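Periplasmic His/Glu/Gln/Arg/opine family-binding protein (Silicibacter pomeroyi, PDB 3I6V) binds lysine in this crystal and is probably the periplasmic solute-binding component of an ABC transporter for basic or polar amino acids and opines. Local coordinates at residues V7-E12 / Y65-A70; P16-I21 / G29-L34; D83-Y88 / K194-I199. One frame throughout, in Å; residues are numbered along the deposited sequence. Where two conformers were deposited one is given.

All three contacts lie on the same lobe and meet around Glu31 and Tyr88. Interactions 1 and 2 have centres about 12 Å apart; Thr11 OG1 comes within 3.1 Å of Asn19 CG, and the 16-21/29-34 pair falls in the chain between the two strands of interaction 1. Interaction 3 follows later in the sequence, its centre about 17 Å from that of interaction 2, yet Tyr88 OH lies 2.5 Å from Glu31 OE2, a probable hydrogen bond. Met9 SD, 3.7 Å from Phe195 CZ, joins interactions 1 and 3. Interaction 1 reaches the bound lysine through Glu12, the side chain of Asn19 is about 6 Å from that ligand, and Asp83 of interaction 3 binds sodium.

Interaction 1 of 3, residues V7-E12 / Y65-A70; sequences VRMGTE and YDTIIA. With LYS (lysine), chain B.
Met9 and Gly10 pair in parallel with Thr67 and Ile68, the ladder running from Thr67 N on Arg8 O, through Gly10 N on Thr67 O, to Ile69 N on Gly10 O at 2.9 Å. Arg8 O also accepts Asp66 N, so two donors grip one carbonyl. The Asp66 carboxylate answers Arg8: OD2 takes the backbone N of Arg8 on its anti side, 2.9 Å away and nearly straight, while OD1 receives Arg8 NH1 at 2.9 Å in a salt bridge, and NE adds a weak bond to OD2. Guanidinium and carboxylate planes stand 55° apart, with NH1 above the carboxylate. A bend at chi3 (-54°) brings the guanidinium over the backbone of Tyr65, its CA above the centre of the plane; Arg185 is a second charge partner for Asp66. Gly10 CA makes an oblique, off-centre CH-pi contact with the Tyr65 ring, where a beta carbon would clash with CD2. Met9 curls so that its SD lies 3.4 Å from Thr67 OG1. Thr11 OG1, set anti to the backbone N (chi1 -164°), donates to Ile69 O at 2.8 Å. Glu12 OE1 accepts the ligand's NZ at 2.7 Å, and a water spans OE1 and Ala70 O, weakly at the latter. Strand 7-11, with 46-50 on its other edge, is the middle of a parallel sheet whose C-terminal end opens into the lysine pocket, as in type 2 periplasmic binding proteins.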
loop_
_atom_site.group_PDB
_atom_site.type_symbol
_atom_site.label_atom_id
_atom_site.label_comp_id
_atom_site.label_asym_id
_atom_site.label_seq_id
_atom_site.Cartn_x
_atom_site.Cartn_y
_atom_site.Cartn_z
ATOM N N VAL A 7 18.715 -5.684 -9.018
ATOM C CA VAL A 7 17.690 -4.654 -8.890
ATOM C C VAL A 7 17.426 -4.383 -7.410
ATOM O O VAL A 7 17.160 -5.297 -6.629
ATOM C CB VAL A 7 16.381 -5.010 -9.645
ATOM C CG1 VAL A 7 15.776 -6.294 -9.125
ATOM C CG2 VAL A 7 15.368 -3.859 -9.551
ATOM N N ARG A 8 17.516 -3.123 -7.025
ATOM C CA ARG A 8 17.223 -2.739 -5.658
ATOM C C ARG A 8 15.702 -2.468 -5.535
ATOM O O ARG A 8 15.170 -1.539 -6.169
ATOM C CB ARG A 8 18.084 -1.540 -5.292
ATOM C CG ARG A 8 19.609 -1.915 -5.085
ATOM C CD ARG A 8 20.438 -0.634 -5.029
ATOM N NE ARG A 8 20.111 0.123 -6.246
ATOM C CZ ARG A 8 20.349 1.417 -6.449
ATOM N NH1 ARG A 8 19.962 1.975 -7.592
ATOM N NH2 ARG A 8 20.966 2.149 -5.521
ATOM N N MET A 9 15.013 -3.342 -4.805
ATOM C CA MET A 9 13.565 -3.257 -4.611
ATOM C C MET A 9 13.287 -2.411 -3.371
ATOM O O MET A 9 13.658 -2.811 -2.260
ATOM C CB MET A 9 12.958 -4.668 -4.473
ATOM C CG MET A 9 13.316 -5.594 -5.667
ATOM S SD MET A 9 12.345 -5.379 -7.202
ATOM C CE MET A 9 10.835 -6.081 -6.686
ATOM N N GLY A 10 12.677 -1.240 -3.561
ATOM C CA GLY A 10 12.361 -0.334 -2.456
ATOM C C GLY A 10 10.955 -0.563 -1.892
ATOM O O GLY A 10 9.974 -0.649 -2.645
ATOM N N THR A 11 10.853 -0.640 -0.561
ATOM C CA THR A 11 9.590 -0.790 0.118
ATOM C C THR A 11 9.596 0.003 1.421
ATOM O O THR A 11 10.678 0.457 1.889
ATOM C CB THR A 11 9.198 -2.281 0.321
ATOM O OG1 THR A 11 7.803 -2.364 0.648
ATOM C CG2 THR A 11 10.043 -2.985 1.419
ATOM N N GLU A 12 8.394 0.192 1.985
ATOM C CA GLU A 12 8.230 0.973 3.196
ATOM C C GLU A 12 8.641 0.160 4.451
ATOM O O GLU A 12 9.206 0.716 5.371
ATOM C CB GLU A 12 6.776 1.421 3.346
ATOM C CG GLU A 12 6.527 2.389 4.484
ATOM C CD GLU A 12 5.041 2.811 4.634
ATOM O OE1 GLU A 12 4.140 2.236 3.970
ATOM O OE2 GLU A 12 4.778 3.717 5.443
ATOM N N TYR A 65 17.326 3.306 -5.003
ATOM C CA TYR A 65 16.890 1.957 -5.332
ATOM C C TYR A 65 16.197 2.077 -6.692
ATOM O O TYR A 65 16.141 3.182 -7.259
ATOM C CB TYR A 65 15.936 1.357 -4.263
ATOM C CG TYR A 65 15.045 2.396 -3.649
ATOM C CD1 TYR A 65 15.473 3.127 -2.536
ATOM C CD2 TYR A 65 13.787 2.698 -4.203
ATOM C CE1 TYR A 65 14.678 4.128 -1.972
ATOM C CE2 TYR A 65 12.964 3.712 -3.631
ATOM C CZ TYR A 65 13.422 4.414 -2.527
ATOM O OH TYR A 65 12.681 5.410 -1.941
ATOM N N ASP A 66 15.669 0.967 -7.198
ATOM C CA ASP A 66 15.211 0.938 -8.590
ATOM C C ASP A 66 13.724 0.733 -8.794
ATOM O O ASP A 66 13.234 0.951 -9.911
ATOM C CB ASP A 66 15.986 -0.125 -9.380
ATOM C CG ASP A 66 17.495 0.057 -9.244
ATOM O OD1 ASP A 66 17.999 1.173 -9.507
ATOM O OD2 ASP A 66 18.166 -0.903 -8.807
ATOM N N THR A 67 13.020 0.267 -7.775
ATOM C CA THR A 67 11.575 0.102 -7.877
ATOM C C THR A 67 10.905 0.510 -6.572
ATOM O O THR A 67 11.559 0.532 -5.507
ATOM C CB THR A 67 11.154 -1.367 -8.168
ATOM O OG1 THR A 67 11.353 -2.154 -6.975
ATOM C CG2 THR A 67 11.946 -1.985 -9.312
ATOM N N ILE A 68 9.617 0.831 -6.645
ATOM C CA ILE A 68 8.791 0.948 -5.438
ATOM C C ILE A 68 7.762 -0.168 -5.476
ATOM O O ILE A 68 7.015 -0.261 -6.442
ATOM C CB ILE A 68 8.091 2.316 -5.356
ATOM C CG1 ILE A 68 9.133 3.426 -5.203
ATOM C CG2 ILE A 68 7.083 2.355 -4.183
ATOM C CD1 ILE A 68 8.517 4.838 -5.342
ATOM N N ILE A 69 7.770 -1.048 -4.470
ATOM C CA ILE A 69 6.750 -2.070 -4.352
ATOM C C ILE A 69 6.292 -1.983 -2.884
ATOM O O ILE A 69 6.934 -2.531 -1.976
ATOM C CB ILE A 69 7.269 -3.466 -4.794
ATOM C CG1 ILE A 69 6.160 -4.528 -4.744
ATOM C CG2 ILE A 69 8.568 -3.885 -4.012
ATOM C CD1 ILE A 69 6.624 -5.921 -5.303
ATOM N N ALA A 70 5.236 -1.205 -2.652
ATOM C CA ALA A 70 4.956 -0.673 -1.313
ATOM C C ALA A 70 3.491 -0.271 -1.204
ATOM O O ALA A 70 3.171 0.807 -0.690
ATOM C CB ALA A 70 5.884 0.564 -1.017
HETATM N N LYS B . -2.701 2.755 -1.760
HETATM C CA LYS B . -2.715 4.080 -1.056
HETATM C C LYS B . -1.882 5.100 -1.799
HETATM O O LYS B . -1.188 4.720 -2.753
HETATM C CB LYS B . -2.196 3.928 0.396
HETATM C CG LYS B . -0.717 3.562 0.520
HETATM C CD LYS B . -0.341 3.363 2.029
HETATM C CE LYS B . 1.188 3.065 2.249
HETATM N NZ LYS B . 1.463 2.770 3.746
HETATM O OXT LYS B . -1.874 6.313 -1.442
HETATM O O HOH W 1 3.933 0.511 1.908
#

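Interaction 2 of 3, residues P16-I21 / G29-L34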
loop_
_atom_site.group_PDB
_atom_site.type_symbol
_atom_site.label_atom_id
_atom_site.label_comp_id
_atom_site.label_asym_id
_atom_site.label_seq_id
_atom_site.Cartn_x
_atom_site.Cartn_y
_atom_site.Cartn_z
ATOM N N PRO A 16 1.804 -3.740 7.043
ATOM C CA PRO A 16 1.337 -5.128 6.946
ATOM C C PRO A 16 -0.134 -5.203 6.478
ATOM O O PRO A 16 -0.950 -4.318 6.781
ATOM C CB PRO A 16 1.505 -5.668 8.401
ATOM C CG PRO A 16 1.440 -4.443 9.261
ATOM C CD PRO A 16 2.079 -3.330 8.440
ATOM N N PRO A 17 -0.492 -6.238 5.728
ATOM C CA PRO A 17 0.280 -7.367 5.323
ATOM C C PRO A 17 0.996 -7.175 3.963
ATOM O O PRO A 17 1.625 -8.123 3.485
ATOM C CB PRO A 17 -0.790 -8.474 5.232
ATOM C CG PRO A 17 -2.017 -7.770 4.841
ATOM C CD PRO A 17 -1.893 -6.350 5.288
ATOM N N TYR A 18 0.897 -5.984 3.353
ATOM C CA TYR A 18 1.611 -5.730 2.089
ATOM C C TYR A 18 3.124 -5.891 2.252
ATOM O O TYR A 18 3.769 -6.654 1.520
ATOM C CB TYR A 18 1.346 -4.287 1.606
ATOM C CG TYR A 18 -0.095 -3.986 1.319
ATOM C CD1 TYR A 18 -0.935 -3.492 2.326
ATOM C CD2 TYR A 18 -0.625 -4.178 0.037
ATOM C CE1 TYR A 18 -2.302 -3.192 2.066
ATOM C CE2 TYR A 18 -1.997 -3.879 -0.255
ATOM C CZ TYR A 18 -2.810 -3.377 0.761
ATOM O OH TYR A 18 -4.134 -3.075 0.498
ATOM N N ASN A 19 3.680 -5.127 3.188
ATOM C CA ASN A 19 5.103 -5.159 3.485
ATOM C C ASN A 19 5.390 -4.826 4.974
ATOM O O ASN A 19 4.652 -4.061 5.617
ATOM C CB ASN A 19 5.889 -4.220 2.556
ATOM C CG ASN A 19 5.488 -2.763 2.717
ATOM O OD1 ASN A 19 5.985 -2.061 3.624
ATOM N ND2 ASN A 19 4.608 -2.281 1.829
ATOM N N PHE A 20 6.450 -5.420 5.519
ATOM C CA PHE A 20 6.845 -5.139 6.922
ATOM C C PHE A 20 8.253 -5.679 7.170
ATOM O O PHE A 20 8.753 -6.453 6.356
ATOM C CB PHE A 20 5.788 -5.646 7.947
ATOM C CG PHE A 20 5.569 -7.141 7.947
ATOM C CD1 PHE A 20 4.639 -7.724 7.101
ATOM C CD2 PHE A 20 6.254 -7.965 8.855
ATOM C CE1 PHE A 20 4.433 -9.110 7.099
ATOM C CE2 PHE A 20 6.048 -9.346 8.887
ATOM C CZ PHE A 20 5.142 -9.933 8.005
ATOM N N ILE A 21 8.906 -5.235 8.248
ATOM C CA ILE A 21 10.201 -5.791 8.637
ATOM C C ILE A 21 9.905 -6.839 9.709
ATOM O O ILE A 21 9.292 -6.527 10.725
ATOM C CB ILE A 21 11.164 -4.714 9.199
ATOM C CG1 ILE A 21 11.281 -3.520 8.242
ATOM C CG2 ILE A 21 12.562 -5.347 9.593
ATOM C CD1 ILE A 21 11.810 -3.868 6.822
ATOM N N GLY A 29 6.170 -10.064 4.004
ATOM C CA GLY A 29 4.847 -9.643 3.563
ATOM C C GLY A 29 4.516 -10.114 2.158
ATOM O O GLY A 29 5.306 -10.770 1.497
ATOM N N PHE A 30 3.313 -9.783 1.717
ATOM C CA PHE A 30 2.848 -10.105 0.367
ATOM C C PHE A 30 3.861 -9.707 -0.706
ATOM O O PHE A 30 4.197 -10.490 -1.604
ATOM C CB PHE A 30 1.498 -9.411 0.104
ATOM C CG PHE A 30 1.027 -9.544 -1.314
ATOM C CD1 PHE A 30 0.518 -10.760 -1.777
ATOM C CD2 PHE A 30 1.101 -8.458 -2.185
ATOM C CE1 PHE A 30 0.073 -10.894 -3.093
ATOM C CE2 PHE A 30 0.664 -8.569 -3.517
ATOM C CZ PHE A 30 0.156 -9.778 -3.977
ATOM N N GLU A 31 4.345 -8.487 -0.581
ATOM C CA GLU A 31 5.231 -7.895 -1.551
ATOM C C GLU A 31 6.632 -8.452 -1.542
ATOM O O GLU A 31 7.314 -8.392 -2.564
ATOM C CB GLU A 31 5.228 -6.358 -1.402
ATOM C CG GLU A 31 3.854 -5.835 -1.857
ATOM C CD GLU A 31 3.623 -4.362 -1.580
ATOM O OE1 GLU A 31 4.142 -3.841 -0.562
ATOM O OE2 GLU A 31 2.900 -3.731 -2.396
ATOM N N ARG A 32 7.077 -8.997 -0.406
ATOM C CA ARG A 32 8.356 -9.714 -0.382
ATOM C C ARG A 32 8.218 -10.939 -1.264
ATOM O O ARG A 32 9.066 -11.196 -2.109
ATOM C CB ARG A 32 8.734 -10.205 1.043
ATOM C CG ARG A 32 9.968 -11.143 1.054
ATOM C CD ARG A 32 11.168 -10.313 0.598
ATOM N NE ARG A 32 12.425 -11.036 0.357
ATOM C CZ ARG A 32 13.466 -11.025 1.192
ATOM N NH1 ARG A 32 13.379 -10.388 2.364
ATOM N NH2 ARG A 32 14.593 -11.664 0.863
ATOM N N GLU A 33 7.177 -11.722 -1.019
ATOM C CA GLU A 33 6.974 -12.939 -1.795
ATOM C C GLU A 33 6.745 -12.616 -3.276
ATOM O O GLU A 33 7.283 -13.284 -4.182
ATOM C CB GLU A 33 5.781 -13.711 -1.260
ATOM C CG GLU A 33 5.733 -15.120 -1.810
ATOM C CD GLU A 33 4.507 -15.901 -1.391
ATOM O OE1 GLU A 33 3.905 -15.606 -0.334
ATOM O OE2 GLU A 33 4.149 -16.830 -2.133
ATOM N N LEU A 34 5.930 -11.598 -3.522
ATOM C CA LEU A 34 5.643 -11.225 -4.908
ATOM C C LEU A 34 6.901 -10.736 -5.604
ATOM O O LEU A 34 7.260 -11.233 -6.666
ATOM C CB LEU A 34 4.536 -10.162 -4.970
ATOM C CG LEU A 34 4.265 -9.615 -6.385
ATOM C CD1 LEU A 34 3.659 -10.721 -7.291
ATOM C CD2 LEU A 34 3.339 -8.443 -6.269
#
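Two backbone hydrogen bonds tie Pro17 and Tyr18 to the first turn of helix 30-42: Phe30 N donates to Pro17 O at 3.0 Å (172°), and Glu31 N to Tyr18 O at 2.8 Å. These early helix N-H groups, lacking a preceding turn's carbonyl, are thus satisfied by the 16-21 segment. Gly29 holds the N-cap position; a beta carbon there would clash with Tyr18 O and Asn19 CA. Tyr18 and Asn19 face Tyr15 in a classic beta bulge, and strand 19-21 is central in a small antiparallel sheet whose last strand, 27-28, runs into the helix.

Among side chains, Asn19 ND2 donates to Glu31 OE1 at 2.9 Å, close to that oxygen's C-O axis. Asn19 CG lies between its backbone N and carbonyl carbon (chi1 62°), which turns ND2 that way; amide and carboxylate are almost coplanar, 6° apart, and Asn19 OD1 accepts from Ala14 N. Glu31 OE2 bonds Tyr88 OH and Gly71 N. Replacing Glu31 by alanine would probably leave Asn19 ND2 without its acceptor, the amide then held through OD1, and Tyr88 OH and Gly71 N short of a partner.

Apolar packing is lighter: Phe20 lays its CE1 obliquely against Gly29 CA, 3.6 Å away.

Interaction 3 of 3, residues D83-Y88 / K194-I199; sequences DFTQNY and KFDAAI. With NA (sodium ion), chain C.
Hydrogen bonds from Gln86 to Asp196 carry the polar side of this contact, in which strand 83-85 and helix 194-199 run 24° from parallel with axes 9.0 Å apart. Gln86 N reaches the syn lone pair of Asp196 OD2 at 2.9 Å, nearly straight (166°). The same oxygen receives Gln86 NE2 at 3.2 Å from its anti side, well out of the carboxylate plane. Gln86 CG lies between backbone N and carbonyl carbon (chi1 64°), which sends the extended side chain past that of Asp196, in the opposite direction, and lets its amide join the backbone N in gripping one oxygen. The amide's OE1 bonds Lys203. A water links Asp196 OD1 with Phe84 O.

Apolar contacts centre on Ile199. Its CG2 lies 3.5 Å from Gln86 CD, and its CD1 meets Thr85 CB at 3.8 Å, the two side chains crossing at about a right angle. Thr85 OG1 donates to Gln86 O and also bonds Met182 N.

At the strand's start, Asp83 OD1 binds sodium at 2.4 Å, a site shared with Asp79, Ile82 and Glu186. Two N-H donors on OD2 are likely to stabilise the Asp196 carboxylate as the anion, consistent with holding helix 189-204 against the strand's corner.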
loop_
_atom_site.group_PDB
_atom_site.type_symbol
_atom_site.label_atom_id
_atom_site.label_comp_id
_atom_site.label_asym_id
_atom_site.label_seq_id
_atom_site.Cartn_x
_atom_site.Cartn_y
_atom_site.Cartn_z
ATOM N N ASP A 83 6.824 6.201 -13.385
ATOM C CA ASP A 83 6.000 5.332 -14.235
ATOM C C ASP A 83 5.602 4.057 -13.491
ATOM O O ASP A 83 6.375 3.529 -12.693
ATOM C CB ASP A 83 6.764 4.935 -15.501
ATOM C CG ASP A 83 6.663 5.980 -16.632
ATOM O OD1 ASP A 83 5.920 7.001 -16.547
ATOM O OD2 ASP A 83 7.393 5.788 -17.628
ATOM N N PHE A 84 4.400 3.565 -13.749
ATOM C CA PHE A 84 3.899 2.360 -13.052
ATOM C C PHE A 84 3.837 1.146 -13.988
ATOM O O PHE A 84 3.601 1.306 -15.192
ATOM C CB PHE A 84 2.492 2.612 -12.515
ATOM C CG PHE A 84 2.438 3.535 -11.325
ATOM C CD1 PHE A 84 2.142 4.883 -11.499
ATOM C CD2 PHE A 84 2.636 3.037 -10.024
ATOM C CE1 PHE A 84 2.069 5.757 -10.407
ATOM C CE2 PHE A 84 2.552 3.889 -8.906
ATOM C CZ PHE A 84 2.271 5.248 -9.093
ATOM N N THR A 85 4.047 -0.053 -13.440
ATOM C CA THR A 85 3.618 -1.298 -14.098
ATOM C C THR A 85 2.102 -1.325 -14.098
ATOM O O THR A 85 1.470 -0.465 -13.488
ATOM C CB THR A 85 4.122 -2.571 -13.316
ATOM O OG1 THR A 85 3.532 -2.612 -12.000
ATOM C CG2 THR A 85 5.622 -2.589 -13.202
ATOM N N GLN A 86 1.511 -2.336 -14.733
ATOM C CA GLN A 86 0.120 -2.665 -14.516
ATOM C C GLN A 86 -0.104 -2.967 -13.022
ATOM O O GLN A 86 0.857 -3.243 -12.292
ATOM C CB GLN A 86 -0.230 -3.929 -15.327
ATOM C CG GLN A 86 0.557 -5.169 -14.836
ATOM C CD GLN A 86 0.345 -6.348 -15.762
ATOM O OE1 GLN A 86 -0.757 -6.898 -15.860
ATOM N NE2 GLN A 86 1.385 -6.711 -16.464
ATOM N N ASN A 87 -1.358 -2.951 -12.575
ATOM C CA ASN A 87 -1.605 -3.285 -11.181
ATOM C C ASN A 87 -1.268 -4.786 -10.865
ATOM O O ASN A 87 -1.251 -5.643 -11.766
ATOM C CB ASN A 87 -2.989 -2.829 -10.674
ATOM C CG ASN A 87 -4.198 -3.465 -11.422
ATOM O OD1 ASN A 87 -4.194 -4.635 -11.848
ATOM N ND2 ASN A 87 -5.261 -2.687 -11.517
ATOM N N TYR A 88 -0.915 -5.057 -9.608
ATOM C CA TYR A 88 -0.701 -6.433 -9.196
ATOM C C TYR A 88 -1.653 -6.840 -8.069
ATOM O O TYR A 88 -1.703 -8.013 -7.684
ATOM C CB TYR A 88 0.756 -6.717 -8.898
ATOM C CG TYR A 88 1.358 -5.827 -7.838
ATOM C CD1 TYR A 88 2.211 -4.769 -8.186
ATOM C CD2 TYR A 88 1.073 -6.042 -6.485
ATOM C CE1 TYR A 88 2.780 -3.929 -7.194
ATOM C CE2 TYR A 88 1.625 -5.219 -5.489
ATOM C CZ TYR A 88 2.480 -4.191 -5.844
ATOM O OH TYR A 88 2.995 -3.377 -4.864
ATOM N N LYS A 194 10.188 -5.659 -18.196
ATOM C CA LYS A 194 10.489 -6.976 -17.569
ATOM C C LYS A 194 9.530 -7.299 -16.430
ATOM O O LYS A 194 8.963 -8.408 -16.346
ATOM C CB LYS A 194 11.943 -7.035 -17.071
ATOM C CG LYS A 194 12.954 -7.256 -18.185
ATOM C CD LYS A 194 14.374 -6.884 -17.732
ATOM C CE LYS A 194 15.358 -7.133 -18.877
ATOM N NZ LYS A 194 16.736 -7.137 -18.372
ATOM N N PHE A 195 9.280 -6.307 -15.577
ATOM C CA PHE A 195 8.329 -6.517 -14.519
ATOM C C PHE A 195 6.938 -6.704 -15.039
ATOM O O PHE A 195 6.209 -7.530 -14.505
ATOM C CB PHE A 195 8.404 -5.436 -13.448
ATOM C CG PHE A 195 9.545 -5.634 -12.521
ATOM C CD1 PHE A 195 10.631 -4.785 -12.556
ATOM C CD2 PHE A 195 9.550 -6.731 -11.643
ATOM C CE1 PHE A 195 11.732 -4.990 -11.685
ATOM C CE2 PHE A 195 10.614 -6.941 -10.784
ATOM C CZ PHE A 195 11.703 -6.066 -10.797
ATOM N N ASP A 196 6.563 -5.933 -16.065
ATOM C CA ASP A 196 5.229 -6.093 -16.636
ATOM C C ASP A 196 5.013 -7.501 -17.218
ATOM O O ASP A 196 3.954 -8.108 -17.022
ATOM C CB ASP A 196 4.929 -4.998 -17.678
ATOM C CG ASP A 196 4.120 -3.824 -17.083
ATOM O OD1 ASP A 196 4.363 -2.668 -17.497
ATOM O OD2 ASP A 196 3.246 -4.062 -16.216
ATOM N N ALA A 197 6.015 -7.979 -17.953
ATOM C CA ALA A 197 5.954 -9.311 -18.537
ATOM C C ALA A 197 5.878 -10.365 -17.417
ATOM O O ALA A 197 5.114 -11.305 -17.520
ATOM C CB ALA A 197 7.159 -9.559 -19.462
ATOM N N ALA A 198 6.620 -10.185 -16.324
ATOM C CA ALA A 198 6.500 -11.124 -15.184
ATOM C C ALA A 198 5.129 -11.100 -14.502
ATOM O O ALA A 198 4.538 -12.161 -14.196
ATOM C CB ALA A 198 7.652 -10.900 -14.173
ATOM N N ILE A 199 4.579 -9.905 -14.285
ATOM C CA ILE A 199 3.251 -9.794 -13.702
ATOM C C ILE A 199 2.184 -10.477 -14.586
ATOM O O ILE A 199 1.325 -11.205 -14.079
ATOM C CB ILE A 199 2.858 -8.312 -13.422
ATOM C CG1 ILE A 199 3.775 -7.714 -12.345
ATOM C CG2 ILE A 199 1.391 -8.217 -12.992
ATOM C CD1 ILE A 199 3.749 -6.176 -12.265
HETATM NA NA NA C . 5.040 9.018 -15.575
HETATM O O HOH W 2 3.685 -0.232 -17.518
#